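Putative oxidoreductase (Magnetospirillum magnetotacticum, PDB 3C1A) probably catalyses an NAD(P)-dependent oxidation or reduction of a substrate not yet known, using a Rossmann-fold nucleotide-binding domain. Local coordinates at residues P133-L138 with V180-G185. Residues are numbered along the deposited sequence; the frame is centred on the assembly and turned at random. Where two conformers were deposited one is given.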
ATOM      1  N   PRO A 133       8.508   8.658  -3.941  1.00 15.83           N
ATOM      2  CA  PRO A 133       9.922   9.033  -4.109  1.00 17.14           C
ATOM      3  C   PRO A 133      10.754   9.249  -2.825  1.00 17.15           C
ATOM      4  O   PRO A 133      11.951   9.056  -2.853  1.00 17.08           O
ATOM      5  CB  PRO A 133       9.838  10.343  -4.913  1.00 17.54           C
ATOM      6  CG  PRO A 133       8.548  10.194  -5.671  1.00 16.51           C
ATOM      7  CD  PRO A 133       7.615   9.563  -4.698  1.00 15.77           C
ATOM      8  N   ALA A 134      10.126   9.621  -1.721  1.00 17.20           N
ATOM      9  CA  ALA A 134      10.834   9.775  -0.473  1.00 17.31           C
ATOM     10  C   ALA A 134      11.359   8.421   0.064  1.00 17.04           C
ATOM     11  O   ALA A 134      12.450   8.371   0.626  1.00 15.82           O
ATOM     12  CB  ALA A 134       9.928  10.461   0.552  1.00 18.28           C
ATOM     13  N   TRP A 135      10.592   7.335  -0.122  1.00 17.57           N
ATOM     14  CA  TRP A 135      10.961   5.994   0.345  1.00 15.37           C
ATOM     15  C   TRP A 135      12.101   5.461  -0.512  1.00 15.81           C
ATOM     16  O   TRP A 135      13.076   4.905  -0.014  1.00 13.83           O
ATOM     17  CB  TRP A 135       9.749   5.050   0.300  1.00 13.86           C
ATOM     18  CG  TRP A 135      10.096   3.663   0.701  1.00 11.46           C
ATOM     19  CD1 TRP A 135      10.061   2.566  -0.072  1.00 14.84           C
ATOM     20  CD2 TRP A 135      10.534   3.239   1.992  1.00 15.86           C
ATOM     21  NE1 TRP A 135      10.453   1.460   0.649  1.00 15.24           N
ATOM     22  CE2 TRP A 135      10.756   1.860   1.924  1.00 17.33           C
ATOM     23  CE3 TRP A 135      10.788   3.906   3.202  1.00 17.71           C
ATOM     24  CZ2 TRP A 135      11.226   1.141   2.999  1.00 13.23           C
ATOM     25  CZ3 TRP A 135      11.243   3.186   4.268  1.00  9.22           C
ATOM     26  CH2 TRP A 135      11.465   1.820   4.165  1.00 15.68           C
ATOM     27  N   GLU A 136      11.969   5.680  -1.811  0.50 17.13           N
ATOM     28  CA  GLU A 136      13.025   5.364  -2.755  0.50 17.51           C
ATOM     29  C   GLU A 136      14.334   6.109  -2.417  0.50 17.27           C
ATOM     30  O   GLU A 136      15.411   5.510  -2.439  0.50 17.26           O
ATOM     31  CB  GLU A 136      12.538   5.655  -4.175  0.50 17.40           C
ATOM     32  CG  GLU A 136      11.346   4.759  -4.604  0.50 12.71           C
ATOM     33  CD  GLU A 136      10.652   5.220  -5.875  0.50 20.49           C
ATOM     34  OE1 GLU A 136      11.233   6.043  -6.606  0.50 24.90           O
ATOM     35  OE2 GLU A 136       9.513   4.765  -6.139  0.50 21.97           O
ATOM     36  N   ALA A 137      14.219   7.393  -2.072  1.00 17.78           N
ATOM     37  CA  ALA A 137      15.364   8.224  -1.629  1.00 17.89           C
ATOM     38  C   ALA A 137      15.965   7.749  -0.291  1.00 18.40           C
ATOM     39  O   ALA A 137      17.182   7.773  -0.127  1.00 17.93           O
ATOM     40  CB  ALA A 137      14.971   9.663  -1.519  1.00 15.84           C
ATOM     41  N   LEU A 138      15.123   7.317   0.656  1.00 17.17           N
ATOM     42  CA  LEU A 138      15.595   6.757   1.917  1.00 18.03           C
ATOM     43  C   LEU A 138      16.359   5.464   1.675  1.00 19.67           C
ATOM     44  O   LEU A 138      17.466   5.281   2.209  1.00 19.41           O
ATOM     45  CB  LEU A 138      14.425   6.486   2.898  1.00 18.31           C
ATOM     46  CG  LEU A 138      14.721   5.902   4.296  1.00 13.75           C
ATOM     47  CD1 LEU A 138      13.549   6.194   5.304  1.00 10.67           C
ATOM     48  CD2 LEU A 138      15.010   4.377   4.232  1.00 13.00           C
ATOM     49  N   VAL A 180       8.242  -2.192   6.019  1.00 10.98           N
ATOM     50  CA  VAL A 180       9.211  -2.944   6.817  1.00  9.57           C
ATOM     51  C   VAL A 180       9.789  -4.164   6.069  1.00 11.37           C
ATOM     52  O   VAL A 180      11.005  -4.306   5.967  1.00 11.78           O
ATOM     53  CB  VAL A 180       8.639  -3.309   8.183  1.00 11.84           C
ATOM     54  CG1 VAL A 180       9.638  -4.105   8.981  1.00 12.89           C
ATOM     55  CG2 VAL A 180       8.295  -2.023   8.996  1.00 10.76           C
ATOM     56  N   LEU A 181       8.927  -4.995   5.496  1.00 10.62           N
ATOM     57  CA  LEU A 181       9.368  -6.110   4.642  1.00 10.80           C
ATOM     58  C   LEU A 181      10.186  -5.672   3.425  1.00 11.08           C
ATOM     59  O   LEU A 181      11.180  -6.334   3.073  1.00 14.87           O
ATOM     60  CB  LEU A 181       8.203  -6.980   4.204  1.00 11.80           C
ATOM     61  CG  LEU A 181       7.264  -7.626   5.240  1.00 16.51           C
ATOM     62  CD1 LEU A 181       6.187  -8.533   4.573  1.00 14.36           C
ATOM     63  CD2 LEU A 181       8.002  -8.419   6.295  1.00 18.66           C
ATOM     64  N   ASP A 182       9.811  -4.571   2.799  1.00 12.33           N
ATOM     65  CA  ASP A 182      10.586  -4.015   1.679  1.00 11.99           C
ATOM     66  C   ASP A 182      11.994  -3.562   2.105  1.00 12.08           C
ATOM     67  O   ASP A 182      12.994  -3.897   1.451  1.00 11.71           O
ATOM     68  CB  ASP A 182       9.865  -2.869   1.002  1.00 10.97           C
ATOM     69  CG  ASP A 182      10.611  -2.380  -0.215  1.00 15.65           C
ATOM     70  OD1 ASP A 182      10.851  -3.196  -1.141  1.00 13.89           O
ATOM     71  OD2 ASP A 182      10.953  -1.182  -0.235  1.00 20.00           O
ATOM     72  N   LEU A 183      12.073  -2.862   3.228  1.00 14.77           N
ATOM     73  CA  LEU A 183      13.355  -2.496   3.863  1.00 15.40           C
ATOM     74  C   LEU A 183      14.223  -3.675   4.232  1.00 14.58           C
ATOM     75  O   LEU A 183      15.420  -3.657   3.953  1.00 17.00           O
ATOM     76  CB  LEU A 183      13.099  -1.673   5.132  1.00 14.56           C
ATOM     77  CG  LEU A 183      14.286  -1.145   5.968  1.00 14.79           C
ATOM     78  CD1 LEU A 183      15.157  -0.247   5.102  1.00 15.44           C
ATOM     79  CD2 LEU A 183      13.865  -0.398   7.268  1.00 10.76           C
HETATM   80  N   MSE A 184      13.660  -4.670   4.908  1.00 15.20           N
HETATM   81  CA  MSE A 184      14.465  -5.736   5.529  1.00 14.96           C
HETATM   82  C   MSE A 184      14.838  -6.844   4.556  1.00 17.41           C
HETATM   83  O   MSE A 184      15.777  -7.550   4.806  1.00 15.86           O
HETATM   84  CB  MSE A 184      13.776  -6.355   6.739  1.00 14.70           C
HETATM   85  CG  MSE A 184      13.513  -5.415   7.897  1.00 11.98           C
HETATM   86 SE   MSE A 184      15.065  -4.431   8.546  0.75 13.56          SE
HETATM   87  CE  MSE A 184      15.736  -5.784   9.798  1.00 17.82           C
ATOM     88  N   GLY A 185      14.087  -7.019   3.474  1.00 16.95           N
ATOM     89  CA  GLY A 185      14.419  -8.011   2.448  1.00 17.11           C
ATOM     90  C   GLY A 185      14.127  -9.448   2.818  1.00 18.26           C
ATOM     91  O   GLY A 185      14.587 -10.366   2.151  1.00 20.29           O
TER
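W135 reaches from helix 133-140 to helix 168-184 and gives its indole N-H to the carboxylate of D182, with NE1 of W135 2.8 Å from OD2 of D182. The bond is nearly straight, 169° at the hydrogen, and OD2 lies almost in the plane of the indole, accepting the bond on its anti lone pair, the one turned away from OD1. The carboxylate itself is not coplanar with the ring: the two planes stand 49° apart. Further along the same edge the six-membered ring of W135 meets L183, whose CB is 4.0 Å from CH2 of W135, so neighbouring residues of one helix receive the polar and the apolar part of the indole edge. An alanine in place of W135 would probably leave OD2 without its indole donor and open a gap between the two helices beside L183.

Helices 133-140 and 168-184 lie side by side on one face of the mixed sheet of the C-terminal domain, an arrangement in keeping with the GFO/IDH/MocA family, while the parallel sheet belongs to the Rossmann domain. At this point the helices are well separated, with 9.5 Å between CA of W135 and CA of L183, and the indole spans the distance. It can do so because its CG is anti to the backbone N (chi1 177°), which carries the ring away from its own helix toward D182.

A second partner grips OD2: K139, one turn beyond W135, forms a salt bridge to it, and its charge probably helps keep D182 ionised. Beneath the pair, strand 229-238 supplies L234 against W135 and L138, and V236 against L183. From a loop, L130 touches both W135 and D182.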